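Local coordinates for putative enoyl-CoA hydratase (Streptomyces avermitilis, PDB 3GKB), which is of unproven function but, as a member of the crotonase family, is probably an enoyl-CoA hydratase, adding water to the double bond of enoyl-CoA thioesters, at residues 62-67 / 266-271; 110-115 / 200-205; 125-130 / 156-161. One frame throughout, in Å; residues are numbered along the deposited sequence.

Contact 1: residues 62-67 / 266-271; sequences DPEFFL and GERDLE
Glu64 and Arg268 meet in a side-on salt bridge, the carboxylate set against the guanidinium edge with the two planes only 13° apart. Arg268 NE gives its hydrogen to Glu64 OE2 at 3.0 Å, and Arg268 NH2 reaches Glu64 OE1 at 3.1 Å, each oxygen using its syn lone pair. The Glu64 chain runs out extended, CG anti to the backbone N (chi1 -177°), whereas Arg268 bends at chi3 (-52°), which turns its NE edge to the acid. OE2 also lies 3.3 Å from Arg268 CG, along the arginine's aliphatic part. Beside this bridge Phe65 presses its ring end on the helix: CZ is 3.4 Å from Glu267 CB, while Glu64 CG lies over one ring face near the rim. The Glu267 chain is bent at chi2, and its OE2 is hydrogen-bonded to His69 NE2 and Gln262 N. Asp62 OD1 holds the loop, accepting from Glu64 N (2.9 Å) in an Asx turn that a second bond, from Phe65 N (3.0 Å), extends to an Asx motif. The contact ties the C-terminal helices, through helix 264-268, to the loop after strand 55-60; strand 116-118 pairs through Lys116 with Glu64 and Phe66, and its Arg118 binds Arg268 O and Glu271.

Contact 2: residues 110-115 / 200-205; sequences IVKLAG and EYVDRV
Ile110 and Val202 meet in the apolar layer between strand 110-113 and helix 200-205. Ile110 CG2 stands 3.9 Å from Val202 CG1, the two side chains sliding past each other in opposite directions. The isoleucine's other branch serves a second partner: CG1 is anti to the carbonyl carbon (chi1 -61°) and the chain continues extended, carrying CD1 to within 3.9 Å of Val205 CG1, one turn farther along the helix. Ile110 thus divides its two branches between two valines one turn apart.

The second kind of contact is made by the aliphatic part of a charged residue. Lys112 CG lies 4.1 Å from Val202 CG2, and Lys112 CD approaches Val202 CB at 4.1 Å, so of the two methyls of Val202, CG1 goes to Ile110 and CG2 to Lys112. The lysine then bends at chi3 (71°), and its NZ forms a salt bridge with Asp199, just before the helical segment. The methylenes therefore pack on the valine while the ammonium group is paired at the margin of the layer.

Around this layer, Val202 also touches Val57 and Phe132 of the two flanking strands, and Ile110 touches Val55, Met130 and Phe132. Val205 packs on Thr174 of the second subunit, whose Asp176 forms a salt bridge with Arg204, so the helix also faces a trimer neighbour.

The axes of strand 110-113 and helix 200-205 come within 9.6 Å and run almost antiparallel, at 173°. Val111, on the other face of the strand, packs on Phe66 and Ala128. A helix packed antiparallel on a strand of the mixed sheet, here 108-113, is the alpha/beta layering of the crotonase spiral fold.

Contact 3: residues 125-130 / 156-161; sequences VAAADM and TQYLRG
Two helices of the crotonase core, 120-127 and 155-163, meet here where the first of them ends, through a pair of alanines and one tyrosine. Ala126 CB points toward the partner helix and lies 4.0 Å from Tyr158 CB. Ala127 CB touches farther out on the same residue, 3.9 Å from Tyr158 CE2. With CG anti to its carbonyl carbon (chi1 -55°), the tyrosine ring is carried past Ala126 to Ala127. The small methyls let the backbones come close, with Ala126 CA 6.4 Å from Tyr158 CA. The ring's polar end is fixed outside this pair: Tyr158 OH is hydrogen-bonded to Glu100, and Arg103 packs against the side chain. Ala126 O, near the helix end, is hydrogen-bonded to Arg162 and to a bound glycerol, probably from the crystallisation liquor, which lies about 4 Å from the Tyr158 side chain. Helix 155-163 also lies at a subunit interface, where Gln157 reaches Ser223 of the third subunit. Helix 96-103 packs on Ala127, and Trp188 touches Ala126 and Leu159; beyond Ala128 the chain enters strand 130-134 beside strand 108-113.

How the contacts relate
The centres of contacts 1 and 2 are about 19 Å apart, those of 1 and 3 about 20 Å, and those of 2 and 3 about 17 Å. Along the chain they enclose one another: 62-67 and 266-271 bracket 110-115 and 200-205, which in turn bracket 125-130 and 156-161. Contacts 1 and 3 lie on opposite sides of the chain's centre. Phe66, in segment 62-67, packs on Leu113 and Val111 of 110-115 and on Val125 of 125-130. Strands 108-113 and 130-134 are neighbours, Val111 N lying 2.8 Å from Met130 O, a probable hydrogen bond. Contacts 2 and 3 both touch the second subunit; no other subunit touches contact 1.

Contact 1: residues 62-67 / 266-271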
ATOM      1  N   ASP B  62     -18.400  -8.943 -23.747  1.00 20.53           N
ATOM      2  CA  ASP B  62     -19.480  -9.601 -22.970  1.00 22.05           C
ATOM      3  C   ASP B  62     -20.089  -8.578 -22.005  1.00 22.38           C
ATOM      4  O   ASP B  62     -19.359  -7.923 -21.261  1.00 21.90           O
ATOM      5  CB  ASP B  62     -18.891 -10.798 -22.222  1.00 21.76           C
ATOM      6  CG  ASP B  62     -19.934 -11.630 -21.494  1.00 24.86           C
ATOM      7  OD1 ASP B  62     -20.633 -11.099 -20.600  1.00 22.87           O
ATOM      8  OD2 ASP B  62     -19.992 -12.851 -21.794  1.00 28.56           O
ATOM      9  N   PRO B  63     -21.429  -8.423 -22.014  1.00 23.42           N
ATOM     10  CA  PRO B  63     -22.023  -7.378 -21.183  1.00 23.81           C
ATOM     11  C   PRO B  63     -21.895  -7.573 -19.663  1.00 23.07           C
ATOM     12  O   PRO B  63     -22.116  -6.620 -18.941  1.00 24.38           O
ATOM     13  CB  PRO B  63     -23.515  -7.375 -21.595  1.00 24.54           C
ATOM     14  CG  PRO B  63     -23.750  -8.681 -22.299  1.00 25.16           C
ATOM     15  CD  PRO B  63     -22.421  -9.121 -22.865  1.00 24.49           C
ATOM     16  N   GLU B  64     -21.593  -8.782 -19.188  1.00 21.10           N
ATOM     17  CA  GLU B  64     -21.533  -9.042 -17.743  1.00 20.03           C
ATOM     18  C   GLU B  64     -20.146  -9.459 -17.234  1.00 19.07           C
ATOM     19  O   GLU B  64     -19.798  -9.187 -16.058  1.00 18.46           O
ATOM     20  CB  GLU B  64     -22.548 -10.124 -17.384  1.00 19.77           C
ATOM     21  CG  GLU B  64     -22.581 -10.378 -15.899  1.00 23.52           C
ATOM     22  CD  GLU B  64     -23.852 -11.057 -15.414  1.00 28.44           C
ATOM     23  OE1 GLU B  64     -24.694 -11.435 -16.262  1.00 29.29           O
ATOM     24  OE2 GLU B  64     -23.967 -11.186 -14.165  1.00 30.47           O
ATOM     25  N   PHE B  65     -19.377 -10.127 -18.099  1.00 17.28           N
ATOM     26  CA  PHE B  65     -18.055 -10.702 -17.730  1.00 16.75           C
ATOM     27  C   PHE B  65     -16.913 -10.115 -18.552  1.00 16.72           C
ATOM     28  O   PHE B  65     -16.997 -10.006 -19.767  1.00 16.58           O
ATOM     29  CB  PHE B  65     -18.084 -12.222 -17.888  1.00 17.33           C
ATOM     30  CG  PHE B  65     -19.195 -12.841 -17.123  1.00 17.55           C
ATOM     31  CD1 PHE B  65     -19.112 -12.951 -15.734  1.00 21.35           C
ATOM     32  CD2 PHE B  65     -20.357 -13.198 -17.753  1.00 19.39           C
ATOM     33  CE1 PHE B  65     -20.169 -13.452 -15.014  1.00 20.04           C
ATOM     34  CE2 PHE B  65     -21.425 -13.676 -17.033  1.00 20.60           C
ATOM     35  CZ  PHE B  65     -21.336 -13.803 -15.675  1.00 21.08           C
ATOM     36  N   PHE B  66     -15.845  -9.715 -17.865  1.00 15.81           N
ATOM     37  CA  PHE B  66     -14.596  -9.349 -18.530  1.00 15.63           C
ATOM     38  C   PHE B  66     -13.910 -10.640 -18.956  1.00 15.74           C
ATOM     39  O   PHE B  66     -13.763 -10.909 -20.160  1.00 16.35           O
ATOM     40  CB  PHE B  66     -13.723  -8.515 -17.588  1.00 15.23           C
ATOM     41  CG  PHE B  66     -12.397  -8.151 -18.155  1.00 15.73           C
ATOM     42  CD1 PHE B  66     -12.260  -7.052 -19.004  1.00 16.42           C
ATOM     43  CD2 PHE B  66     -11.276  -8.920 -17.883  1.00 15.32           C
ATOM     44  CE1 PHE B  66     -11.032  -6.737 -19.527  1.00 16.54           C
ATOM     45  CE2 PHE B  66     -10.041  -8.600 -18.430  1.00 13.86           C
ATOM     46  CZ  PHE B  66      -9.928  -7.516 -19.251  1.00 16.00           C
ATOM     47  N   LEU B  67     -13.552 -11.461 -17.957  1.00 16.09           N
ATOM     48  CA  LEU B  67     -13.054 -12.829 -18.144  1.00 15.73           C
ATOM     49  C   LEU B  67     -13.537 -13.638 -16.952  1.00 15.98           C
ATOM     50  O   LEU B  67     -13.241 -13.298 -15.841  1.00 15.57           O
ATOM     51  CB  LEU B  67     -11.542 -12.897 -18.217  1.00 16.27           C
ATOM     52  CG  LEU B  67     -10.870 -12.376 -19.495  1.00 15.29           C
ATOM     53  CD1 LEU B  67      -9.318 -12.311 -19.281  1.00 14.91           C
ATOM     54  CD2 LEU B  67     -11.266 -13.210 -20.750  1.00 15.37           C
ATOM     55  N   GLY B 266     -25.175 -19.164 -13.828  1.00 19.89           N
ATOM     56  CA  GLY B 266     -24.277 -19.812 -12.884  1.00 19.97           C
ATOM     57  C   GLY B 266     -23.121 -18.917 -12.497  1.00 19.96           C
ATOM     58  O   GLY B 266     -22.706 -18.878 -11.338  1.00 19.78           O
ATOM     59  N   GLU B 267     -22.594 -18.168 -13.459  1.00 20.41           N
ATOM     60  CA  GLU B 267     -21.465 -17.277 -13.170  1.00 19.92           C
ATOM     61  C   GLU B 267     -21.846 -15.994 -12.439  1.00 19.33           C
ATOM     62  O   GLU B 267     -21.008 -15.378 -11.789  1.00 18.97           O
ATOM     63  CB  GLU B 267     -20.740 -16.908 -14.457  1.00 20.22           C
ATOM     64  CG  GLU B 267     -20.067 -18.078 -15.156  1.00 21.60           C
ATOM     65  CD  GLU B 267     -18.768 -18.524 -14.486  1.00 21.96           C
ATOM     66  OE1 GLU B 267     -18.027 -17.683 -13.938  1.00 20.75           O
ATOM     67  OE2 GLU B 267     -18.476 -19.724 -14.521  1.00 20.71           O
ATOM     68  N   ARG B 268     -23.102 -15.574 -12.517  1.00 18.89           N
ATOM     69  CA  ARG B 268     -23.484 -14.293 -11.950  1.00 19.81           C
ATOM     70  C   ARG B 268     -23.127 -14.220 -10.443  1.00 19.35           C
ATOM     71  O   ARG B 268     -22.500 -13.257  -9.996  1.00 19.72           O
ATOM     72  CB  ARG B 268     -24.976 -14.014 -12.165  1.00 19.89           C
ATOM     73  CG  ARG B 268     -25.431 -12.631 -11.622  1.00 23.94           C
ATOM     74  CD  ARG B 268     -26.776 -12.181 -12.245  1.00 27.15           C
ATOM     75  NE  ARG B 268     -26.703 -12.259 -13.704  1.00 31.08           N
ATOM     76  CZ  ARG B 268     -27.513 -12.967 -14.493  1.00 35.30           C
ATOM     77  NH1 ARG B 268     -28.551 -13.653 -14.015  1.00 37.37           N
ATOM     78  NH2 ARG B 268     -27.303 -12.965 -15.802  1.00 37.13           N
ATOM     79  N   ASP B 269     -23.497 -15.272  -9.702  1.00 19.02           N
ATOM     80  CA  ASP B 269     -23.108 -15.433  -8.304  1.00 18.53           C
ATOM     81  C   ASP B 269     -22.338 -16.738  -8.168  1.00 17.92           C
ATOM     82  O   ASP B 269     -22.759 -17.665  -7.467  1.00 17.14           O
ATOM     83  CB  ASP B 269     -24.357 -15.430  -7.376  1.00 19.06           C
ATOM     84  CG  ASP B 269     -24.011 -15.553  -5.868  1.00 21.83           C
ATOM     85  OD1 ASP B 269     -22.829 -15.361  -5.453  1.00 21.88           O
ATOM     86  OD2 ASP B 269     -24.958 -15.838  -5.081  1.00 22.09           O
ATOM     87  N   LEU B 270     -21.186 -16.807  -8.830  1.00 17.04           N
ATOM     88  CA  LEU B 270     -20.386 -18.029  -8.789  1.00 16.61           C
ATOM     89  C   LEU B 270     -19.990 -18.404  -7.358  1.00 15.60           C
ATOM     90  O   LEU B 270     -19.845 -19.600  -7.044  1.00 14.42           O
ATOM     91  CB  LEU B 270     -19.157 -17.921  -9.714  1.00 16.20           C
ATOM     92  CG  LEU B 270     -18.308 -19.165  -9.939  1.00 17.01           C
ATOM     93  CD1 LEU B 270     -19.155 -20.300 -10.585  1.00 15.81           C
ATOM     94  CD2 LEU B 270     -17.077 -18.834 -10.790  1.00 17.87           C
ATOM     95  N   GLU B 271     -19.790 -17.402  -6.490  1.00 16.28           N
ATOM     96  CA  GLU B 271     -19.357 -17.656  -5.108  1.00 15.93           C
ATOM     97  C   GLU B 271     -20.429 -18.449  -4.416  1.00 16.28           C
ATOM     98  O   GLU B 271     -20.154 -19.514  -3.846  1.00 15.13           O
ATOM     99  CB  GLU B 271     -19.076 -16.351  -4.344  1.00 15.70           C
ATOM    100  CG  GLU B 271     -17.882 -15.566  -4.865  1.00 16.02           C
ATOM    101  CD  GLU B 271     -18.126 -14.763  -6.168  1.00 17.93           C
ATOM    102  OE1 GLU B 271     -19.304 -14.544  -6.559  1.00 20.00           O
ATOM    103  OE2 GLU B 271     -17.115 -14.343  -6.810  1.00 19.43           O
TER

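Contact 2: residues 110-115 / 200-205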
ATOM      1  N   ILE B 110      -3.350  -1.350 -20.495  1.00 14.95           N
ATOM      2  CA  ILE B 110      -4.445  -0.755 -19.744  1.00 14.20           C
ATOM      3  C   ILE B 110      -5.638  -1.706 -19.798  1.00 15.10           C
ATOM      4  O   ILE B 110      -6.008  -2.146 -20.877  1.00 15.49           O
ATOM      5  CB  ILE B 110      -4.868   0.616 -20.358  1.00 15.49           C
ATOM      6  CG1 ILE B 110      -3.711   1.612 -20.320  1.00 14.78           C
ATOM      7  CG2 ILE B 110      -6.087   1.203 -19.600  1.00 14.57           C
ATOM      8  CD1 ILE B 110      -3.976   2.919 -21.141  1.00 16.39           C
ATOM      9  N   VAL B 111      -6.228  -2.028 -18.652  1.00 14.78           N
ATOM     10  CA  VAL B 111      -7.472  -2.833 -18.631  1.00 14.72           C
ATOM     11  C   VAL B 111      -8.646  -1.909 -18.316  1.00 14.67           C
ATOM     12  O   VAL B 111      -8.582  -1.101 -17.382  1.00 14.48           O
ATOM     13  CB  VAL B 111      -7.418  -3.982 -17.585  1.00 14.66           C
ATOM     14  CG1 VAL B 111      -8.832  -4.572 -17.324  1.00 14.63           C
ATOM     15  CG2 VAL B 111      -6.417  -5.104 -18.026  1.00 15.84           C
ATOM     16  N   LYS B 112      -9.682  -2.001 -19.136  1.00 14.63           N
ATOM     17  CA  LYS B 112     -10.964  -1.358 -18.895  1.00 15.51           C
ATOM     18  C   LYS B 112     -11.952  -2.418 -18.404  1.00 15.49           C
ATOM     19  O   LYS B 112     -12.417  -3.255 -19.208  1.00 15.84           O
ATOM     20  CB  LYS B 112     -11.485  -0.728 -20.177  1.00 16.06           C
ATOM     21  CG  LYS B 112     -12.848  -0.081 -20.011  1.00 17.78           C
ATOM     22  CD  LYS B 112     -13.213   0.777 -21.225  1.00 17.22           C
ATOM     23  CE  LYS B 112     -13.509  -0.048 -22.441  1.00 17.98           C
ATOM     24  NZ  LYS B 112     -14.014   0.779 -23.599  1.00 17.86           N
ATOM     25  N   LEU B 113     -12.277  -2.365 -17.114  1.00 15.23           N
ATOM     26  CA  LEU B 113     -13.085  -3.382 -16.448  1.00 15.37           C
ATOM     27  C   LEU B 113     -14.478  -2.847 -16.147  1.00 16.48           C
ATOM     28  O   LEU B 113     -14.663  -2.040 -15.234  1.00 15.18           O
ATOM     29  CB  LEU B 113     -12.408  -3.850 -15.151  1.00 15.52           C
ATOM     30  CG  LEU B 113     -13.164  -4.932 -14.352  1.00 14.77           C
ATOM     31  CD1 LEU B 113     -13.184  -6.253 -15.175  1.00 15.30           C
ATOM     32  CD2 LEU B 113     -12.577  -5.156 -12.977  1.00 15.52           C
ATOM     33  N   ALA B 114     -15.455  -3.352 -16.892  1.00 18.30           N
ATOM     34  CA  ALA B 114     -16.837  -2.960 -16.710  1.00 18.62           C
ATOM     35  C   ALA B 114     -17.642  -4.012 -15.969  1.00 19.54           C
ATOM     36  O   ALA B 114     -18.550  -3.644 -15.212  1.00 22.22           O
ATOM     37  CB  ALA B 114     -17.488  -2.620 -18.058  1.00 18.39           C
ATOM     38  N   GLY B 115     -17.278  -5.281 -16.109  1.00 18.07           N
ATOM     39  CA  GLY B 115     -18.020  -6.374 -15.519  1.00 18.23           C
ATOM     40  C   GLY B 115     -17.190  -7.201 -14.542  1.00 17.93           C
ATOM     41  O   GLY B 115     -16.279  -6.680 -13.869  1.00 17.96           O
ATOM     42  N   GLU B 200     -14.960   6.847 -22.075  1.00 18.34           N
ATOM     43  CA  GLU B 200     -14.277   8.080 -22.461  1.00 19.61           C
ATOM     44  C   GLU B 200     -12.993   8.331 -21.626  1.00 17.94           C
ATOM     45  O   GLU B 200     -11.982   8.785 -22.156  1.00 17.78           O
ATOM     46  CB  GLU B 200     -15.241   9.300 -22.429  1.00 20.31           C
ATOM     47  CG  GLU B 200     -16.289   9.271 -23.559  1.00 26.32           C
ATOM     48  CD  GLU B 200     -16.927  10.652 -23.810  1.00 33.04           C
ATOM     49  OE1 GLU B 200     -16.968  11.459 -22.859  1.00 36.25           O
ATOM     50  OE2 GLU B 200     -17.342  10.926 -24.965  1.00 39.08           O
ATOM     51  N   TYR B 201     -13.020   8.003 -20.343  1.00 16.44           N
ATOM     52  CA  TYR B 201     -11.857   8.168 -19.478  1.00 16.10           C
ATOM     53  C   TYR B 201     -10.650   7.317 -19.940  1.00 15.79           C
ATOM     54  O   TYR B 201      -9.527   7.821 -20.077  1.00 16.64           O
ATOM     55  CB  TYR B 201     -12.229   7.752 -18.055  1.00 16.42           C
ATOM     56  CG  TYR B 201     -11.182   8.083 -17.051  1.00 17.66           C
ATOM     57  CD1 TYR B 201     -11.300   9.222 -16.246  1.00 22.27           C
ATOM     58  CD2 TYR B 201     -10.061   7.276 -16.886  1.00 20.34           C
ATOM     59  CE1 TYR B 201     -10.331   9.531 -15.307  1.00 22.27           C
ATOM     60  CE2 TYR B 201      -9.090   7.594 -15.964  1.00 19.49           C
ATOM     61  CZ  TYR B 201      -9.236   8.715 -15.174  1.00 22.47           C
ATOM     62  OH  TYR B 201      -8.271   9.042 -14.243  1.00 24.98           O
ATOM     63  N   VAL B 202     -10.899   6.037 -20.197  1.00 15.16           N
ATOM     64  CA  VAL B 202      -9.840   5.132 -20.681  1.00 15.54           C
ATOM     65  C   VAL B 202      -9.345   5.561 -22.067  1.00 16.54           C
ATOM     66  O   VAL B 202      -8.136   5.599 -22.325  1.00 16.09           O
ATOM     67  CB  VAL B 202     -10.292   3.662 -20.641  1.00 16.19           C
ATOM     68  CG1 VAL B 202      -9.266   2.709 -21.332  1.00 16.13           C
ATOM     69  CG2 VAL B 202     -10.587   3.268 -19.179  1.00 16.09           C
ATOM     70  N   ASP B 203     -10.269   5.951 -22.941  1.00 17.28           N
ATOM     71  CA  ASP B 203      -9.845   6.438 -24.255  1.00 18.61           C
ATOM     72  C   ASP B 203      -8.907   7.663 -24.154  1.00 17.74           C
ATOM     73  O   ASP B 203      -7.876   7.731 -24.843  1.00 17.46           O
ATOM     74  CB  ASP B 203     -11.063   6.731 -25.118  1.00 19.09           C
ATOM     75  CG  ASP B 203     -10.681   7.168 -26.522  1.00 25.75           C
ATOM     76  OD1 ASP B 203     -10.094   6.360 -27.278  1.00 28.31           O
ATOM     77  OD2 ASP B 203     -10.939   8.347 -26.850  1.00 32.12           O
ATOM     78  N   ARG B 204      -9.258   8.610 -23.294  1.00 17.37           N
ATOM     79  CA  ARG B 204      -8.420   9.775 -23.046  1.00 18.79           C
ATOM     80  C   ARG B 204      -7.039   9.410 -22.511  1.00 17.85           C
ATOM     81  O   ARG B 204      -6.033   9.928 -23.006  1.00 17.41           O
ATOM     82  CB  ARG B 204      -9.083  10.745 -22.069  1.00 19.40           C
ATOM     83  CG  ARG B 204      -8.228  11.970 -21.762  1.00 23.97           C
ATOM     84  CD  ARG B 204      -8.900  12.987 -20.838  1.00 30.07           C
ATOM     85  NE  ARG B 204      -9.094  12.474 -19.482  1.00 35.89           N
ATOM     86  CZ  ARG B 204      -8.136  12.352 -18.545  1.00 38.18           C
ATOM     87  NH1 ARG B 204      -6.884  12.717 -18.771  1.00 36.76           N
ATOM     88  NH2 ARG B 204      -8.449  11.860 -17.354  1.00 42.50           N
ATOM     89  N   VAL B 205      -6.993   8.534 -21.501  1.00 16.94           N
ATOM     90  CA  VAL B 205      -5.710   8.107 -20.910  1.00 17.08           C
ATOM     91  C   VAL B 205      -4.862   7.435 -22.001  1.00 16.62           C
ATOM     92  O   VAL B 205      -3.697   7.759 -22.167  1.00 16.76           O
ATOM     93  CB  VAL B 205      -5.921   7.148 -19.720  1.00 17.21           C
ATOM     94  CG1 VAL B 205      -4.632   6.384 -19.375  1.00 17.29           C
ATOM     95  CG2 VAL B 205      -6.475   7.937 -18.490  1.00 17.92           C
TER

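Contact 3: residues 125-130 / 156-161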
ATOM      1  N   VAL B 125      -6.474  -8.947 -14.982  1.00 14.85           N
ATOM      2  CA  VAL B 125      -6.716  -7.546 -14.621  1.00 14.09           C
ATOM      3  C   VAL B 125      -5.551  -6.975 -13.819  1.00 13.90           C
ATOM      4  O   VAL B 125      -5.094  -5.861 -14.120  1.00 13.87           O
ATOM      5  CB  VAL B 125      -8.055  -7.358 -13.859  1.00 14.19           C
ATOM      6  CG1 VAL B 125      -8.200  -5.892 -13.315  1.00 14.58           C
ATOM      7  CG2 VAL B 125      -9.256  -7.751 -14.760  1.00 13.27           C
ATOM      8  N   ALA B 126      -5.069  -7.714 -12.810  1.00 13.91           N
ATOM      9  CA  ALA B 126      -4.042  -7.184 -11.882  1.00 14.03           C
ATOM     10  C   ALA B 126      -2.657  -7.098 -12.525  1.00 13.38           C
ATOM     11  O   ALA B 126      -1.808  -6.348 -12.073  1.00 13.64           O
ATOM     12  CB  ALA B 126      -3.971  -8.047 -10.625  1.00 14.42           C
ATOM     13  N   ALA B 127      -2.450  -7.840 -13.607  1.00 14.33           N
ATOM     14  CA  ALA B 127      -1.126  -7.959 -14.257  1.00 14.34           C
ATOM     15  C   ALA B 127      -0.814  -6.763 -15.176  1.00 14.12           C
ATOM     16  O   ALA B 127       0.356  -6.444 -15.424  1.00 13.75           O
ATOM     17  CB  ALA B 127      -1.059  -9.238 -15.076  1.00 14.37           C
ATOM     18  N   ALA B 128      -1.859  -6.106 -15.668  1.00 14.03           N
ATOM     19  CA  ALA B 128      -1.691  -4.967 -16.573  1.00 14.08           C
ATOM     20  C   ALA B 128      -1.034  -3.786 -15.849  1.00 14.72           C
ATOM     21  O   ALA B 128      -1.117  -3.664 -14.621  1.00 14.51           O
ATOM     22  CB  ALA B 128      -3.018  -4.555 -17.169  1.00 13.63           C
ATOM     23  N   ASP B 129      -0.400  -2.892 -16.609  1.00 14.17           N
ATOM     24  CA  ASP B 129       0.212  -1.721 -16.006  1.00 14.45           C
ATOM     25  C   ASP B 129      -0.798  -0.894 -15.222  1.00 14.44           C
ATOM     26  O   ASP B 129      -0.499  -0.371 -14.134  1.00 13.35           O
ATOM     27  CB  ASP B 129       0.899  -0.824 -17.033  1.00 14.24           C
ATOM     28  CG  ASP B 129       2.091  -1.491 -17.708  1.00 17.13           C
ATOM     29  OD1 ASP B 129       2.734  -2.395 -17.121  1.00 15.98           O
ATOM     30  OD2 ASP B 129       2.368  -1.087 -18.871  1.00 19.63           O
ATOM     31  N   MET B 130      -2.008  -0.761 -15.770  1.00 14.42           N
ATOM     32  CA  MET B 130      -3.053  -0.011 -15.066  1.00 15.53           C
ATOM     33  C   MET B 130      -4.429  -0.584 -15.386  1.00 15.74           C
ATOM     34  O   MET B 130      -4.653  -1.133 -16.492  1.00 15.79           O
ATOM     35  CB  MET B 130      -2.966   1.529 -15.336  1.00 17.17           C
ATOM     36  CG  MET B 130      -2.892   2.029 -16.751  1.00 18.12           C
ATOM     37  SD  MET B 130      -2.293   3.810 -16.967  1.00  8.53           S
ATOM     38  CE  MET B 130      -0.540   3.625 -17.060  1.00 17.45           C
ATOM     39  N   THR B 156      -1.774 -14.696  -6.286  1.00 14.94           N
ATOM     40  CA  THR B 156      -1.334 -14.531  -4.898  1.00 15.21           C
ATOM     41  C   THR B 156      -0.205 -13.483  -4.828  1.00 14.35           C
ATOM     42  O   THR B 156      -0.175 -12.639  -3.926  1.00 14.14           O
ATOM     43  CB  THR B 156      -0.865 -15.845  -4.242  1.00 15.24           C
ATOM     44  OG1 THR B 156       0.299 -16.340  -4.894  1.00 16.19           O
ATOM     45  CG2 THR B 156      -1.981 -16.907  -4.220  1.00 16.68           C
ATOM     46  N   GLN B 157       0.674 -13.504  -5.833  1.00 14.94           N
ATOM     47  CA  GLN B 157       1.792 -12.578  -5.865  1.00 14.85           C
ATOM     48  C   GLN B 157       1.434 -11.178  -6.342  1.00 14.00           C
ATOM     49  O   GLN B 157       1.969 -10.180  -5.807  1.00 13.46           O
ATOM     50  CB  GLN B 157       2.949 -13.163  -6.675  1.00 14.20           C
ATOM     51  CG  GLN B 157       3.353 -14.583  -6.208  1.00 16.07           C
ATOM     52  CD  GLN B 157       3.669 -14.624  -4.706  1.00 15.75           C
ATOM     53  OE1 GLN B 157       4.588 -13.968  -4.253  1.00 17.53           O
ATOM     54  NE2 GLN B 157       2.859 -15.342  -3.934  1.00 16.59           N
ATOM     55  N   TYR B 158       0.544 -11.087  -7.331  1.00 14.20           N
ATOM     56  CA  TYR B 158       0.075  -9.790  -7.775  1.00 14.05           C
ATOM     57  C   TYR B 158      -0.664  -9.086  -6.626  1.00 14.22           C
ATOM     58  O   TYR B 158      -0.474  -7.898  -6.397  1.00 15.47           O
ATOM     59  CB  TYR B 158      -0.808  -9.898  -9.012  1.00 13.76           C
ATOM     60  CG  TYR B 158      -0.173 -10.625 -10.202  1.00 14.79           C
ATOM     61  CD1 TYR B 158       1.220 -10.798 -10.318  1.00 16.00           C
ATOM     62  CD2 TYR B 158      -0.979 -11.147 -11.200  1.00 16.51           C
ATOM     63  CE1 TYR B 158       1.770 -11.443 -11.416  1.00 17.86           C
ATOM     64  CE2 TYR B 158      -0.456 -11.808 -12.270  1.00 17.51           C
ATOM     65  CZ  TYR B 158       0.916 -11.938 -12.409  1.00 18.28           C
ATOM     66  OH  TYR B 158       1.410 -12.613 -13.511  1.00 17.45           O
ATOM     67  N   LEU B 159      -1.482  -9.836  -5.903  1.00 13.82           N
ATOM     68  CA  LEU B 159      -2.149  -9.301  -4.704  1.00 13.90           C
ATOM     69  C   LEU B 159      -1.146  -8.952  -3.640  1.00 13.78           C
ATOM     70  O   LEU B 159      -1.215  -7.859  -3.072  1.00 13.94           O
ATOM     71  CB  LEU B 159      -3.148 -10.313  -4.135  1.00 13.20           C
ATOM     72  CG  LEU B 159      -4.473 -10.387  -4.931  1.00 13.87           C
ATOM     73  CD1 LEU B 159      -5.205 -11.700  -4.647  1.00 14.16           C
ATOM     74  CD2 LEU B 159      -5.384  -9.185  -4.582  1.00 14.21           C
ATOM     75  N   ARG B 160      -0.224  -9.855  -3.328  1.00 13.93           N
ATOM     76  CA  ARG B 160       0.750  -9.494  -2.296  1.00 15.20           C
ATOM     77  C   ARG B 160       1.387  -8.121  -2.585  1.00 15.15           C
ATOM     78  O   ARG B 160       1.518  -7.258  -1.690  1.00 15.48           O
ATOM     79  CB  ARG B 160       1.840 -10.538  -2.134  1.00 15.11           C
ATOM     80  CG  ARG B 160       2.683 -10.234  -0.906  1.00 19.08           C
ATOM     81  CD  ARG B 160       3.673 -11.273  -0.563  1.00 21.18           C
ATOM     82  NE  ARG B 160       4.158 -10.973   0.797  1.00 24.96           N
ATOM     83  CZ  ARG B 160       4.403 -11.884   1.745  1.00 26.05           C
ATOM     84  NH1 ARG B 160       4.243 -13.171   1.495  1.00 25.07           N
ATOM     85  NH2 ARG B 160       4.831 -11.506   2.937  1.00 25.58           N
ATOM     86  N   GLY B 161       1.819  -7.937  -3.829  1.00 14.01           N
ATOM     87  CA  GLY B 161       2.519  -6.715  -4.229  1.00 14.71           C
ATOM     88  C   GLY B 161       1.620  -5.502  -4.242  1.00 15.32           C
ATOM     89  O   GLY B 161       2.034  -4.440  -3.777  1.00 17.51           O
TER